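Local atomic coordinates of protein 1d10 (Caenorhabditis elegans, PDB entry 1T9F), a protein that is of unknown function but folds as a beta-trefoil of MIR repeats, as in SDF2-like proteins, and probably enters the secretory pathway. Residues W126-F132 against S170-V174. Residues are numbered along the deposited sequence; the frame is centred on the assembly and turned at random.
Sequences WLESEQF and SAWKV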
loop_
_atom_site.group_PDB
_atom_site.type_symbol
_atom_site.label_atom_id
_atom_site.label_comp_id
_atom_site.label_asym_id
_atom_site.label_seq_id
_atom_site.Cartn_x
_atom_site.Cartn_y
_atom_site.Cartn_z
ATOM N N TRP A 126 3.895 15.316 2.317
ATOM C CA TRP A 126 3.655 14.417 1.202
ATOM C C TRP A 126 3.051 15.156 0.020
ATOM O O TRP A 126 1.898 15.573 0.072
ATOM C CB TRP A 126 2.715 13.303 1.661
ATOM C CG TRP A 126 2.617 12.131 0.744
ATOM C CD1 TRP A 126 3.268 11.952 -0.444
ATOM C CD2 TRP A 126 1.822 10.961 0.948
ATOM N NE1 TRP A 126 2.922 10.736 -0.992
ATOM C CE2 TRP A 126 2.036 10.106 -0.158
ATOM C CE3 TRP A 126 0.944 10.550 1.962
ATOM C CZ2 TRP A 126 1.404 8.865 -0.278
ATOM C CZ3 TRP A 126 0.315 9.315 1.840
ATOM C CH2 TRP A 126 0.550 8.487 0.726
ATOM N N LEU A 127 3.838 15.315 -1.043
ATOM C CA LEU A 127 3.386 16.002 -2.250
ATOM C C LEU A 127 2.945 14.965 -3.281
ATOM O O LEU A 127 3.594 13.933 -3.464
ATOM C CB LEU A 127 4.518 16.854 -2.834
ATOM C CG LEU A 127 5.213 17.867 -1.917
ATOM C CD1 LEU A 127 6.395 18.486 -2.654
ATOM C CD2 LEU A 127 4.231 18.942 -1.474
ATOM N N GLU A 128 1.838 15.246 -3.956
ATOM C CA GLU A 128 1.298 14.338 -4.955
ATOM C C GLU A 128 2.223 14.152 -6.156
ATOM O O GLU A 128 2.061 13.211 -6.933
ATOM C CB GLU A 128 -0.060 14.860 -5.426
ATOM C CG GLU A 128 -0.803 13.927 -6.362
ATOM C CD GLU A 128 -2.250 14.338 -6.543
ATOM O OE1 GLU A 128 -2.923 14.561 -5.514
ATOM O OE2 GLU A 128 -2.711 14.428 -7.701
ATOM N N SER A 129 3.202 15.042 -6.290
ATOM C CA SER A 129 4.137 15.007 -7.414
ATOM C C SER A 129 5.461 14.310 -7.124
ATOM O O SER A 129 6.350 14.281 -7.976
ATOM C CB SER A 129 4.437 16.431 -7.867
ATOM O OG SER A 129 5.146 17.122 -6.851
ATOM N N GLU A 130 5.609 13.748 -5.936
ATOM C CA GLU A 130 6.868 13.106 -5.614
ATOM C C GLU A 130 6.749 11.601 -5.475
ATOM O O GLU A 130 5.654 11.061 -5.300
ATOM C CB GLU A 130 7.438 13.699 -4.327
ATOM C CG GLU A 130 6.783 13.189 -3.060
ATOM C CD GLU A 130 7.112 14.049 -1.857
ATOM O OE1 GLU A 130 6.440 15.085 -1.673
ATOM O OE2 GLU A 130 8.048 13.698 -1.105
ATOM N N GLN A 131 7.885 10.924 -5.576
ATOM C CA GLN A 131 7.893 9.488 -5.418
ATOM C C GLN A 131 8.073 9.291 -3.927
ATOM O O GLN A 131 8.516 10.203 -3.227
ATOM C CB GLN A 131 9.048 8.848 -6.187
ATOM C CG GLN A 131 9.028 9.140 -7.671
ATOM C CD GLN A 131 9.633 8.026 -8.498
ATOM O OE1 GLN A 131 10.558 7.344 -8.063
ATOM N NE2 GLN A 131 9.115 7.841 -9.705
ATOM N N PHE A 132 7.727 8.109 -3.439
ATOM C CA PHE A 132 7.843 7.833 -2.023
ATOM C C PHE A 132 7.918 6.342 -1.777
ATOM O O PHE A 132 7.701 5.538 -2.683
ATOM C CB PHE A 132 6.620 8.398 -1.282
ATOM C CG PHE A 132 5.306 7.768 -1.699
ATOM C CD1 PHE A 132 4.632 8.207 -2.838
ATOM C CD2 PHE A 132 4.760 6.715 -0.969
ATOM C CE1 PHE A 132 3.429 7.600 -3.246
ATOM C CE2 PHE A 132 3.565 6.105 -1.368
ATOM C CZ PHE A 132 2.901 6.546 -2.505
ATOM N N SER A 170 10.492 -0.748 -4.757
ATOM C CA SER A 170 10.034 -0.022 -3.566
ATOM C C SER A 170 9.532 1.405 -3.790
ATOM O O SER A 170 8.906 1.989 -2.906
ATOM C CB SER A 170 11.154 0.017 -2.522
ATOM O OG SER A 170 11.637 -1.287 -2.238
ATOM N N ALA A 171 9.797 1.974 -4.958
ATOM C CA ALA A 171 9.366 3.340 -5.229
ATOM C C ALA A 171 7.930 3.421 -5.748
ATOM O O ALA A 171 7.568 2.741 -6.704
ATOM C CB ALA A 171 10.311 3.994 -6.216
ATOM N N TRP A 172 7.118 4.257 -5.107
ATOM C CA TRP A 172 5.729 4.437 -5.516
ATOM C C TRP A 172 5.435 5.898 -5.823
ATOM O O TRP A 172 6.162 6.801 -5.395
ATOM C CB TRP A 172 4.765 3.960 -4.417
ATOM C CG TRP A 172 4.932 2.509 -4.061
ATOM C CD1 TRP A 172 5.812 1.980 -3.159
ATOM C CD2 TRP A 172 4.224 1.401 -4.631
ATOM N NE1 TRP A 172 5.698 0.607 -3.131
ATOM C CE2 TRP A 172 4.730 0.226 -4.029
ATOM C CE3 TRP A 172 3.212 1.287 -5.598
ATOM C CZ2 TRP A 172 4.260 -1.049 -4.363
ATOM C CZ3 TRP A 172 2.744 0.014 -5.929
ATOM C CH2 TRP A 172 3.273 -1.136 -5.311
ATOM N N LYS A 173 4.345 6.107 -6.545
ATOM C CA LYS A 173 3.887 7.428 -6.944
ATOM C C LYS A 173 2.367 7.456 -6.793
ATOM O O LYS A 173 1.690 6.479 -7.111
ATOM C CB LYS A 173 4.276 7.679 -8.402
ATOM C CG LYS A 173 3.668 8.908 -9.014
ATOM C CD LYS A 173 3.920 8.942 -10.523
ATOM C CE LYS A 173 3.319 7.713 -11.201
ATOM N NZ LYS A 173 3.448 7.735 -12.682
ATOM N N VAL A 174 1.836 8.575 -6.310
ATOM C CA VAL A 174 0.401 8.719 -6.108
ATOM C C VAL A 174 -0.269 9.350 -7.322
ATOM O O VAL A 174 0.361 10.082 -8.079
ATOM C CB VAL A 174 0.108 9.586 -4.856
ATOM C CG1 VAL A 174 -1.314 10.099 -4.885
ATOM C CG2 VAL A 174 0.326 8.765 -3.598
#
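The ring of Phe-132 stands between Trp-172 and Trp-126, and a flat phenyl suits the place because it offers each a face. Over one face sits the CB methylene of Trp-172, 4.0 Å from the ring centroid and 22° off the normal, a CH-pi contact; over the opposite face, toward the rim, comes CZ2 of Trp-126, whose own ring meets CE1 of Phe-132 at its edge. The first torsion of Phe-132 (chi1 63°) sets CG between the backbone N and the carbonyl carbon, and from there the ring reaches across to the partner strand. Val-174 closes the cluster: its branch CG2 lies 3.3 Å from Phe-132 CE1 and 3.5 Å from Trp-126 CZ2, a compact beta-branched residue suited to a corner between two rings. Its other branch, CG1, meets the aliphatic CG of Glu-128 at 4.1 Å, the two side chains crossing at about a right angle. The indole of Trp-172 leaves the cluster and supplies a buried N-H, NE1, for Leu-143 O.

The backbones of Phe-132 and Trp-172 form an antiparallel hydrogen-bonded pair: Phe-132 N to Trp-172 O and Trp-172 N to Phe-132 O are both 2.8 Å, the second the straighter at 164°. Cutting Phe-132 back to an alanine removes the ring, and is likely to leave Val-174 CG2, the Trp-172 methylene and CZ2 of Trp-126 without the surface they pack on. Strand 172-175 is also hydrogen-bonded to strand 12-17, through Lys-173 and Ile-16, and so closes the six-stranded antiparallel barrel of a beta-trefoil, as expected for MIR domains.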